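Local atomic coordinates of putative polysaccharide binding proteins (DUF1812) (Bacteroides thetaiotaomicron VPI-5482, PDB entry 3GF8), a protein that probably serves as a lipid-linked outer-membrane component in fimbrial assembly and may bind polysaccharide. Residues S59-T63 against G64-M68; L241-Y244 against L245-N249. All coordinates share one frame; numbering follows the deposited sequence. Where two conformers were deposited one is given.

Both contacts are local, each made within one continuous piece of chain, and they sit on opposite sides of the chain's centre. Their centres are 36 Å apart and their nearest atoms about 28 Å, so they do not touch. Contact 1 lies in the surface loop between strands 50-57 and 68-70. Its centre is 23 Å from the centre of the chain. Contact 2 is deeper, at 16 Å, and takes in the short helix 241-246 that follows strand 235-240. In both, a backbone carbonyl accepts the N-H and the hydroxyl of one residue three positions on: Ser62 to Ser59, and Thr248 to Leu245. Contact 1 also uses a water; contact 2 relies on helical backbone bonds.

Contact 1: S59-T63 against G64-M68; sequences SALST and GNYLM
A single water ties Leu61 to Gly64 and Tyr66: it donates to Leu61 O at 2.6 Å and accepts from Gly64 N at 2.7 Å and, on a longer bond, from Tyr66 N. One water thus serves three backbone groups: a carbonyl and two N-H. Beside it, Asn65 N reaches the hydroxyl of Thr63, with N to OG1 at 3.1 Å and an N-H...O angle of 156°. The torsion of Thr63 (chi1 58°) tucks OG1 between its own backbone N and carbonyl carbon, facing the residues that follow. Just before it, Ser62 OG and Ser62 N both donate to Ser59 O; the hydroxyl bond is short, 2.5 Å from OG to O, and lies in the carbonyl plane.

The bond from Asn65 N to Thr63 OG1 makes an ST turn, set within the loop joining strand 50-57 to strand 68-70. Residues 59-63 coil with helical backbone angles, then Gly64, at a positive phi of 100°, turns the chain back toward the second strand.

Tyr66 returns against Ala60 and Leu61. Its CB lies 3.5 Å from Ala60 O and 3.7 Å from Leu61 CA, and the ring runs alongside the Leu61 side chain, both pointing the same way. A CH-pi contact results: Leu61 CD1 stands over one face, 4.1 Å from the ring centroid, nearer the CE1 rim than the middle. Met68 N lies off the opposite face. At the ring's far end the OH is hydrogen-bonded to Glu56, while Phe32 of helix 32-35 touches both Leu61 and Tyr66.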
# COMPACT_ATOMS: atom_id res chain seq x y z
N SER A 59 12.68 11.36 -15.29
CA SER A 59 14.08 11.04 -15.06
C SER A 59 14.67 11.90 -13.94
O SER A 59 15.57 11.46 -13.21
CB SER A 59 14.88 11.26 -16.35
OG SER A 59 14.54 12.51 -16.93
N ALA A 60 14.15 13.13 -13.81
CA ALA A 60 14.70 14.04 -12.84
C ALA A 60 14.76 13.38 -11.47
O ALA A 60 15.74 13.57 -10.75
CB ALA A 60 13.90 15.33 -12.80
N LEU A 61 13.73 12.60 -11.14
CA LEU A 61 13.56 12.04 -9.80
C LEU A 61 14.57 10.94 -9.47
O LEU A 61 14.75 10.56 -8.28
CB LEU A 61 12.14 11.47 -9.62
CG LEU A 61 10.99 12.46 -9.40
CD1 LEU A 61 10.87 13.42 -10.55
CD2 LEU A 61 9.69 11.68 -9.20
N SER A 62 15.19 10.40 -10.52
CA SER A 62 16.01 9.19 -10.39
C SER A 62 17.46 9.51 -10.14
O SER A 62 18.25 8.59 -9.90
CB SER A 62 15.93 8.39 -11.69
OG SER A 62 16.49 9.15 -12.76
N THR A 63 17.84 10.78 -10.21
CA THR A 63 19.26 11.13 -10.18
C THR A 63 19.95 10.74 -8.88
O THR A 63 21.14 10.50 -8.88
CB THR A 63 19.48 12.62 -10.39
OG1 THR A 63 18.77 13.37 -9.38
CG2 THR A 63 19.03 13.01 -11.81
N GLY A 64 19.21 10.71 -7.77
CA GLY A 64 19.79 10.51 -6.45
C GLY A 64 19.90 11.85 -5.75
O GLY A 64 20.12 11.91 -4.54
N ASN A 65 19.72 12.93 -6.51
CA ASN A 65 19.83 14.27 -5.98
C ASN A 65 18.61 15.12 -6.29
O ASN A 65 18.67 16.34 -6.23
CB ASN A 65 21.09 14.92 -6.57
CG ASN A 65 22.33 14.18 -6.17
OD1 ASN A 65 22.66 14.10 -4.98
ND2 ASN A 65 23.03 13.60 -7.14
N TYR A 66 17.49 14.48 -6.61
CA TYR A 66 16.29 15.25 -6.96
C TYR A 66 15.82 16.18 -5.83
O TYR A 66 15.64 15.76 -4.70
CB TYR A 66 15.14 14.32 -7.34
CG TYR A 66 13.85 15.09 -7.58
CD1 TYR A 66 13.68 15.86 -8.73
CD2 TYR A 66 12.82 15.07 -6.65
CE1 TYR A 66 12.50 16.60 -8.94
CE2 TYR A 66 11.63 15.79 -6.86
CZ TYR A 66 11.48 16.54 -8.00
OH TYR A 66 10.31 17.24 -8.17
N LEU A 67 15.60 17.44 -6.15
CA LEU A 67 14.93 18.36 -5.23
C LEU A 67 13.88 19.11 -6.02
O LEU A 67 14.10 19.46 -7.17
CB LEU A 67 15.95 19.34 -4.59
CG LEU A 67 16.91 18.79 -3.53
CD1 LEU A 67 17.82 19.91 -3.00
CD2 LEU A 67 16.15 18.17 -2.39
N MSE A 68 12.72 19.33 -5.42
CA MSE A 68 11.68 20.11 -6.07
C MSE A 68 11.82 21.58 -5.67
O MSE A 68 11.86 21.91 -4.49
CB MSE A 68 10.30 19.61 -5.68
CG MSE A 68 9.16 20.44 -6.25
SE MSE A 68 7.39 19.74 -5.83
CE MSE A 68 7.32 18.40 -7.23
O HOH W 1 16.72 11.41 -6.89

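Contact 2: L241-Y244 against L245-N249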
# COMPACT_ATOMS: atom_id res chain seq x y z
N LEU A 241 -6.23 -12.09 7.16
CA LEU A 241 -4.89 -11.92 6.72
C LEU A 241 -4.12 -11.00 7.67
O LEU A 241 -2.93 -11.21 7.93
CB LEU A 241 -4.92 -11.31 5.30
CG LEU A 241 -3.58 -11.14 4.61
CD1 LEU A 241 -2.93 -12.49 4.44
CD2 LEU A 241 -3.76 -10.42 3.24
N ILE A 242 -4.78 -9.96 8.17
CA ILE A 242 -4.07 -9.06 9.08
C ILE A 242 -3.62 -9.85 10.30
O ILE A 242 -2.51 -9.69 10.81
CB ILE A 242 -4.94 -7.91 9.58
CG1 ILE A 242 -5.44 -7.04 8.41
CG2 ILE A 242 -4.12 -7.09 10.63
CD1 ILE A 242 -4.34 -6.46 7.46
N ASP A 243 -4.52 -10.70 10.80
CA ASP A 243 -4.22 -11.51 11.96
C ASP A 243 -3.10 -12.53 11.73
O ASP A 243 -2.26 -12.76 12.59
CB ASP A 243 -5.46 -12.25 12.39
CG ASP A 243 -5.53 -12.34 13.83
OD1 ASP A 243 -5.76 -11.28 14.43
OD2 ASP A 243 -5.29 -13.45 14.36
N TYR A 244 -3.11 -13.15 10.56
CA TYR A 244 -2.03 -14.06 10.19
C TYR A 244 -0.70 -13.32 10.11
O TYR A 244 0.32 -13.85 10.51
CB TYR A 244 -2.35 -14.78 8.88
CG TYR A 244 -3.22 -16.03 9.05
CD1 TYR A 244 -4.35 -16.00 9.85
CD2 TYR A 244 -2.90 -17.21 8.41
CE1 TYR A 244 -5.12 -17.10 9.99
CE2 TYR A 244 -3.67 -18.33 8.57
CZ TYR A 244 -4.77 -18.27 9.35
OH TYR A 244 -5.54 -19.38 9.50
N LEU A 245 -0.71 -12.08 9.60
CA LEU A 245 0.52 -11.32 9.53
C LEU A 245 0.92 -10.82 10.93
O LEU A 245 2.10 -10.79 11.26
CB LEU A 245 0.42 -10.17 8.52
CG LEU A 245 0.38 -10.61 7.05
CD1 LEU A 245 0.03 -9.46 6.19
CD2 LEU A 245 1.67 -11.21 6.60
N ALA A 246 -0.06 -10.45 11.76
CA ALA A 246 0.23 -9.99 13.12
C ALA A 246 0.87 -11.10 13.96
O ALA A 246 1.77 -10.80 14.73
CB ALA A 246 -1.06 -9.41 13.83
N MSE A 247 0.43 -12.35 13.81
CA MSE A 247 0.98 -13.52 14.51
C MSE A 247 2.48 -13.70 14.15
O MSE A 247 3.20 -14.41 14.81
CB MSE A 247 0.22 -14.85 14.12
CG MSE A 247 -1.32 -15.04 14.57
SE MSE A 247 -2.35 -16.61 13.69
CE MSE A 247 -4.09 -15.81 13.35
N THR A 248 2.95 -13.09 13.06
CA THR A 248 4.31 -13.38 12.65
C THR A 248 5.25 -12.51 13.43
O THR A 248 4.82 -11.75 14.32
CB THR A 248 4.52 -13.21 11.14
OG1 THR A 248 4.33 -11.84 10.78
CG2 THR A 248 3.56 -14.11 10.36
N ASN A 249 6.53 -12.61 13.12
CA ASN A 249 7.56 -11.86 13.85
C ASN A 249 8.07 -10.60 13.15
O ASN A 249 9.19 -10.14 13.43
CB ASN A 249 8.75 -12.80 14.13
CG ASN A 249 9.35 -13.44 12.81
OD1 ASN A 249 8.71 -13.47 11.72
ND2 ASN A 249 10.57 -13.95 12.94
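Leu245 N donates to Leu241 O at 2.9 Å, the first of three successive i to i+4 bonds in this stretch. Ala246 N follows with Ile242 O at 2.7 Å, and Met247 N with Asp243 O at 3.0 Å. Their N-H...O angles run from 151° to 157°. The N-H of Asp243 is taken up by the side-chain OD1 of Asn240, just ahead of the segment.

At the other end Leu245 O accepts twice from Thr248. The backbone N comes in at 3.0 Å, and the hydroxyl OG1 at a short 2.5 Å, on a lone pair in the carbonyl plane. With chi1 at 64°, OG1 sits between its own N and carbonyl carbon, which puts it within range of that carbonyl, while the CG2 methyl rests 3.3 Å from Tyr244 O.

Among the apolar groups, the Leu245 side chain passes across the oxygen end of the Leu241 carbonyl, with CG 3.5 Å from O, and its CD1 meets Leu241 CG. Tyr267 and Ile269 of strand 266-273 and Leu261 of helix 257-263 also touch Leu245. Tyr244 and Met247 run side by side; selenomethionine SE lies 4.8 Å from the Tyr244 ring centroid, obliquely, a Met-aromatic contact. Met247 was deposited in two conformers, so this holds for one of them, and the approach of its CE to the Asp243 carboxylate is too close to be trusted. The Tyr244 hydroxyl is satisfied by the backbone O of Gln296, at the end of the chain.

What results is a short alpha-helix directly following strand 235-240, in the strand-rich fold of a fimbrillin-superfamily protein.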